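Local coordinates for uncharacterized protein (Pseudomonas aeruginosa UCBPP-PA14, PDB 3FD9), which acts as a transcriptional anti-activator of type III secretion genes, probably by disrupting the self-association and DNA binding of the activator ExsA, at residues P96-M99 with I100-L104; R195-A198 with T199-S203. One frame throughout, in Å; residues are numbered along the deposited sequence.

Interaction 1: residues P96-M99 with I100-L104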
ATOM      1  N   PRO A  96      17.739  -8.555 -14.420  1.00 34.08           N
ATOM      2  CA  PRO A  96      18.244  -9.009 -13.124  1.00 33.43           C
ATOM      3  C   PRO A  96      17.156  -9.130 -12.058  1.00 32.38           C
ATOM      4  O   PRO A  96      17.218 -10.034 -11.224  1.00 32.85           O
ATOM      5  CB  PRO A  96      19.232  -7.908 -12.742  1.00 31.98           C
ATOM      6  CG  PRO A  96      19.731  -7.409 -14.047  1.00 34.34           C
ATOM      7  CD  PRO A  96      18.564  -7.478 -14.987  1.00 35.00           C
ATOM      8  N   GLN A  97      16.185  -8.226 -12.077  1.00 33.46           N
ATOM      9  CA  GLN A  97      15.112  -8.262 -11.105  1.00 33.31           C
ATOM     10  C   GLN A  97      14.313  -9.543 -11.262  1.00 34.79           C
ATOM     11  O   GLN A  97      13.836 -10.117 -10.282  1.00 36.61           O
ATOM     12  CB  GLN A  97      14.184  -7.074 -11.295  1.00 34.06           C
ATOM     13  CG  GLN A  97      13.355  -6.781 -10.073  1.00 38.88           C
ATOM     14  CD  GLN A  97      14.224  -6.517  -8.859  1.00 49.10           C
ATOM     15  OE1 GLN A  97      15.121  -5.645  -8.891  1.00 49.58           O
ATOM     16  NE2 GLN A  97      13.976  -7.266  -7.773  1.00 44.33           N
ATOM     17  N   SER A  98      14.151  -9.978 -12.506  1.00 36.43           N
ATOM     18  CA  SER A  98      13.393 -11.183 -12.799  1.00 35.42           C
ATOM     19  C   SER A  98      14.202 -12.427 -12.451  1.00 33.98           C
ATOM     20  O   SER A  98      13.667 -13.408 -11.945  1.00 34.43           O
ATOM     21  CB  SER A  98      12.986 -11.207 -14.269  1.00 36.36           C
ATOM     22  OG  SER A  98      11.897 -10.331 -14.502  1.00 35.64           O
HETATM   23  N   MSE A  99      15.494 -12.373 -12.723  1.00 37.76           N
HETATM   24  CA  MSE A  99      16.398 -13.446 -12.355  1.00 37.63           C
HETATM   25  C   MSE A  99      16.364 -13.680 -10.843  1.00 38.44           C
HETATM   26  O   MSE A  99      16.466 -14.811 -10.374  1.00 38.97           O
HETATM   27  CB  MSE A  99      17.818 -13.104 -12.806  1.00 37.53           C
HETATM   28  CG  MSE A  99      18.868 -14.051 -12.269  1.00 43.15           C
HETATM   29 SE   MSE A  99      18.747 -15.838 -13.077  1.00 45.15          SE
HETATM   30  CE  MSE A  99      19.552 -15.408 -14.834  1.00 37.72           C
ATOM     31  N   ILE A 100      16.196 -12.600 -10.087  1.00 27.10           N
ATOM     32  CA  ILE A 100      16.273 -12.664  -8.636  1.00 26.00           C
ATOM     33  C   ILE A 100      14.989 -13.178  -8.016  1.00 26.73           C
ATOM     34  O   ILE A 100      15.014 -13.995  -7.104  1.00 29.04           O
ATOM     35  CB  ILE A 100      16.561 -11.277  -8.035  1.00 25.52           C
ATOM     36  CG1 ILE A 100      17.984 -10.824  -8.370  1.00 24.87           C
ATOM     37  CG2 ILE A 100      16.359 -11.300  -6.538  1.00 22.62           C
ATOM     38  CD1 ILE A 100      18.221  -9.341  -8.116  1.00 17.40           C
ATOM     39  N   ASP A 101      13.860 -12.681  -8.499  1.00 27.31           N
ATOM     40  CA  ASP A 101      12.593 -12.947  -7.843  1.00 27.70           C
ATOM     41  C   ASP A 101      12.023 -14.289  -8.237  1.00 28.89           C
ATOM     42  O   ASP A 101      11.223 -14.867  -7.503  1.00 30.68           O
ATOM     43  CB  ASP A 101      11.589 -11.860  -8.188  1.00 28.31           C
ATOM     44  CG  ASP A 101      11.902 -10.554  -7.512  1.00 32.56           C
ATOM     45  OD1 ASP A 101      12.292 -10.580  -6.320  1.00 36.54           O
ATOM     46  OD2 ASP A 101      11.755  -9.501  -8.172  1.00 33.00           O
ATOM     47  N   TRP A 102      12.429 -14.771  -9.406  1.00 35.75           N
ATOM     48  CA  TRP A 102      11.883 -15.998  -9.947  1.00 34.55           C
ATOM     49  C   TRP A 102      12.834 -17.174  -9.800  1.00 35.83           C
ATOM     50  O   TRP A 102      12.417 -18.320  -9.853  1.00 38.61           O
ATOM     51  CB  TRP A 102      11.466 -15.809 -11.409  1.00 34.50           C
ATOM     52  CG  TRP A 102      10.000 -15.479 -11.554  1.00 35.77           C
ATOM     53  CD1 TRP A 102       8.951 -16.361 -11.523  1.00 37.56           C
ATOM     54  CD2 TRP A 102       9.421 -14.182 -11.737  1.00 27.86           C
ATOM     55  NE1 TRP A 102       7.761 -15.689 -11.672  1.00 33.67           N
ATOM     56  CE2 TRP A 102       8.022 -14.353 -11.805  1.00 28.53           C
ATOM     57  CE3 TRP A 102       9.948 -12.894 -11.851  1.00 34.78           C
ATOM     58  CZ2 TRP A 102       7.149 -13.288 -11.984  1.00 34.04           C
ATOM     59  CZ3 TRP A 102       9.075 -11.836 -12.025  1.00 37.50           C
ATOM     60  CH2 TRP A 102       7.692 -12.040 -12.092  1.00 39.52           C
ATOM     61  N   VAL A 103      14.113 -16.900  -9.603  1.00 32.61           N
ATOM     62  CA  VAL A 103      15.078 -17.978  -9.498  1.00 31.72           C
ATOM     63  C   VAL A 103      15.882 -17.881  -8.207  1.00 33.51           C
ATOM     64  O   VAL A 103      15.658 -18.644  -7.276  1.00 36.56           O
ATOM     65  CB  VAL A 103      16.039 -18.000 -10.705  1.00 32.25           C
ATOM     66  CG1 VAL A 103      16.987 -19.176 -10.605  1.00 30.59           C
ATOM     67  CG2 VAL A 103      15.262 -18.079 -11.989  1.00 29.96           C
ATOM     68  N   LEU A 104      16.810 -16.936  -8.148  1.00 26.58           N
ATOM     69  CA  LEU A 104      17.782 -16.904  -7.067  1.00 25.02           C
ATOM     70  C   LEU A 104      17.167 -16.982  -5.676  1.00 25.64           C
ATOM     71  O   LEU A 104      17.600 -17.788  -4.851  1.00 27.39           O
ATOM     72  CB  LEU A 104      18.683 -15.682  -7.187  1.00 24.12           C
ATOM     73  CG  LEU A 104      19.438 -15.531  -8.512  1.00 23.94           C
ATOM     74  CD1 LEU A 104      20.397 -14.347  -8.416  1.00 26.42           C
ATOM     75  CD2 LEU A 104      20.180 -16.799  -8.874  1.00 25.15           C
TER
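Met99, a selenomethionine here, lies against Val103 and Leu104, the residues four and five places further along the same helix. With CG turned opposite its backbone N (chi1 170°), Met99 CG lies 4.1 Å from CG of Leu104; bends at chi2 and chi3 then fold the chain so that the selenium sits 4.2 Å from CB of Val103. A long, bendable thioether suits this place because it can bend to meet two branched neighbours with different atoms, without polar atoms needing partners. The backbone widens at the same point. Leu104 N donates to Met99 O at 3.1 Å, the i+5 to i bond of a pi-type turn, and Val103 N makes only a weak bond to that oxygen. The N-H of Ile100 still makes the ordinary i+4 to i bond, to Pro96 O at 3.0 Å. Pro96 fits the first turn of the helix, where no carbonyl waits for an N-H. Gln97 adds a polar link on another flank. Its NE2 gives a nearly straight bond (171°) of 3.2 Å to Asp101 OD2, leaving in the plane of its own amide but meeting the carboxylate from above, 35° out of that plane. The same OD2 forms a salt bridge with Arg31 of the second subunit, so Gln97 should steady an acid used at the subunit interface. The segment opens helix 96-115 just after strand 90-92, whose Val91 touches Ser98 and Trp102. Trp102 also packs on Arg57 and Arg60 of helix 52-60, whereas Ile100 and Leu104 face helix 193-203.

Interaction 2: residues R195-A198 with T199-S203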
ATOM      1  N   ARG A 195      28.529 -11.780  -2.430  1.00 51.44           N
ATOM      2  CA  ARG A 195      29.267 -11.207  -3.539  1.00 52.30           C
ATOM      3  C   ARG A 195      28.516 -11.354  -4.852  1.00 50.50           C
ATOM      4  O   ARG A 195      28.409 -10.400  -5.627  1.00 49.76           O
ATOM      5  CB  ARG A 195      30.639 -11.860  -3.661  1.00 55.55           C
ATOM      6  CG  ARG A 195      31.553 -11.159  -4.656  1.00 61.93           C
ATOM      7  CD  ARG A 195      32.821 -11.956  -4.898  1.00 68.00           C
ATOM      8  NE  ARG A 195      32.544 -13.227  -5.557  1.00 65.84           N
ATOM      9  CZ  ARG A 195      33.472 -13.992  -6.117  1.00 68.86           C
ATOM     10  NH1 ARG A 195      34.743 -13.612  -6.101  1.00 71.47           N
ATOM     11  NH2 ARG A 195      33.130 -15.135  -6.697  1.00 71.71           N
ATOM     12  N   GLY A 196      28.003 -12.553  -5.097  1.00 44.82           N
ATOM     13  CA  GLY A 196      27.294 -12.835  -6.326  1.00 41.38           C
ATOM     14  C   GLY A 196      26.101 -11.930  -6.520  1.00 40.14           C
ATOM     15  O   GLY A 196      25.828 -11.476  -7.638  1.00 41.54           O
HETATM   16  N   MSE A 197      25.390 -11.656  -5.430  1.00 42.94           N
HETATM   17  CA  MSE A 197      24.188 -10.838  -5.503  1.00 41.31           C
HETATM   18  C   MSE A 197      24.532  -9.376  -5.775  1.00 42.06           C
HETATM   19  O   MSE A 197      23.844  -8.703  -6.532  1.00 41.76           O
HETATM   20  CB  MSE A 197      23.372 -10.967  -4.217  1.00 42.09           C
HETATM   21  CG  MSE A 197      22.055 -10.212  -4.234  1.00 39.59           C
HETATM   22 SE   MSE A 197      20.802 -10.838  -5.623  1.00 48.72          SE
HETATM   23  CE  MSE A 197      20.637 -12.728  -5.108  1.00 42.34           C
ATOM     24  N   ALA A 198      25.604  -8.895  -5.154  1.00 41.51           N
ATOM     25  CA  ALA A 198      26.084  -7.538  -5.390  1.00 40.53           C
ATOM     26  C   ALA A 198      26.461  -7.344  -6.851  1.00 40.62           C
ATOM     27  O   ALA A 198      26.101  -6.343  -7.476  1.00 40.87           O
ATOM     28  CB  ALA A 198      27.281  -7.247  -4.508  1.00 42.03           C
ATOM     29  N   THR A 199      27.187  -8.313  -7.393  1.00 32.72           N
ATOM     30  CA  THR A 199      27.649  -8.237  -8.771  1.00 33.73           C
ATOM     31  C   THR A 199      26.495  -8.213  -9.759  1.00 32.96           C
ATOM     32  O   THR A 199      26.440  -7.361 -10.635  1.00 33.55           O
ATOM     33  CB  THR A 199      28.549  -9.410  -9.115  1.00 34.28           C
ATOM     34  OG1 THR A 199      29.738  -9.342  -8.318  1.00 37.79           O
ATOM     35  CG2 THR A 199      28.907  -9.383 -10.595  1.00 33.63           C
ATOM     36  N   LEU A 200      25.575  -9.156  -9.621  1.00 33.47           N
ATOM     37  CA  LEU A 200      24.403  -9.176 -10.476  1.00 32.58           C
ATOM     38  C   LEU A 200      23.672  -7.832 -10.422  1.00 33.71           C
ATOM     39  O   LEU A 200      23.170  -7.332 -11.429  1.00 34.86           O
ATOM     40  CB  LEU A 200      23.465 -10.293 -10.044  1.00 32.73           C
ATOM     41  CG  LEU A 200      22.126 -10.293 -10.774  1.00 31.19           C
ATOM     42  CD1 LEU A 200      22.363 -10.478 -12.259  1.00 28.46           C
ATOM     43  CD2 LEU A 200      21.204 -11.376 -10.220  1.00 26.34           C
ATOM     44  N   LEU A 201      23.613  -7.250  -9.235  1.00 39.17           N
ATOM     45  CA  LEU A 201      22.892  -6.007  -9.044  1.00 38.64           C
ATOM     46  C   LEU A 201      23.639  -4.798  -9.613  1.00 39.12           C
ATOM     47  O   LEU A 201      23.030  -3.777  -9.951  1.00 38.26           O
ATOM     48  CB  LEU A 201      22.588  -5.809  -7.561  1.00 37.67           C
ATOM     49  CG  LEU A 201      21.348  -6.578  -7.115  1.00 39.39           C
ATOM     50  CD1 LEU A 201      21.103  -6.376  -5.633  1.00 48.83           C
ATOM     51  CD2 LEU A 201      20.145  -6.132  -7.933  1.00 41.97           C
ATOM     52  N   ALA A 202      24.955  -4.929  -9.729  1.00 47.29           N
ATOM     53  CA  ALA A 202      25.790  -3.843 -10.218  1.00 49.01           C
ATOM     54  C   ALA A 202      26.109  -3.955 -11.710  1.00 49.09           C
ATOM     55  O   ALA A 202      26.261  -2.940 -12.392  1.00 49.21           O
ATOM     56  CB  ALA A 202      27.075  -3.781  -9.416  1.00 50.74           C
ATOM     57  N   SER A 203      26.216  -5.182 -12.214  1.00 51.48           N
ATOM     58  CA  SER A 203      26.719  -5.397 -13.565  1.00 51.94           C
ATOM     59  C   SER A 203      25.924  -6.421 -14.375  1.00 51.82           C
ATOM     60  O   SER A 203      26.158  -6.595 -15.566  1.00 54.54           O
ATOM     61  CB  SER A 203      28.201  -5.790 -13.519  1.00 52.67           C
ATOM     62  OG  SER A 203      28.369  -7.125 -13.067  1.00 52.87           O
TER
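Leu201 sits one helical turn after Met197, and its side chain leans back toward the earlier residue. CB lies 3.3 Å from Met197 O, the carbonyl that also accepts the bond from Leu201 N. The first torsion puts CG beside the backbone N rather than the carbonyl carbon (chi1 -82°), which keeps CG near that same oxygen. At the branch the two methyls part company. Leu201 CD1 reaches CG of Met197, 4.2 Å away, in a contact between obliquely crossing chains. Leu201 CD2 lies 3.7 Å from Ile100 CD1 on helix 96-115. The side chain also touches Leu73 of the second subunit, so a forked hydrocarbon suits a position with apolar neighbours on several sides. Met197, a selenomethionine, similarly packs on Met39 of that subunit.

A polar flank runs along the same helix. Thr199 turns OG1 beside its own backbone N, and the hydroxyl gives a 3.2 Å bond to Arg195 O, approaching 40° above the carbonyl plane. Thr199 N binds the same oxygen at 3.0 Å, so the carbonyl is held twice. This is how threonine and serine commonly satisfy a hydroxyl within a helix. Ser203 OG likewise donates to Thr199 O, 3.1 Å away, though from a different first torsion. Arg195, at the exposed side, sends NE to Gly208 O in the following loop. The chemistry thus implies an amphipathic helix: hydroxyls fold back on its own carbonyls along one flank, leaving methionine and leucine to form the apolar side that packs on helix 96-115 and the second subunit.

Each contact joins neighbouring turns within one helix, and the two helices pack on each other, the contact centres about 12 Å apart. Interaction 1, at the start of helix 96-115, is buried; interaction 2, in helix 193-203, lies further from the centre of the chain and has one exposed flank. The contacts between them are packing of hydrocarbon groups: Leu104 CD1 is 3.6 Å from Leu200 CD2 and 3.7 Å from Met197 CE. Both also reach the second subunit, but by different chemistry. Interaction 1 offers it a carboxylate that pairs with an arginine, whereas interaction 2 packs against it mainly with apolar groups and keeps its hydroxyls bonded within its own helix.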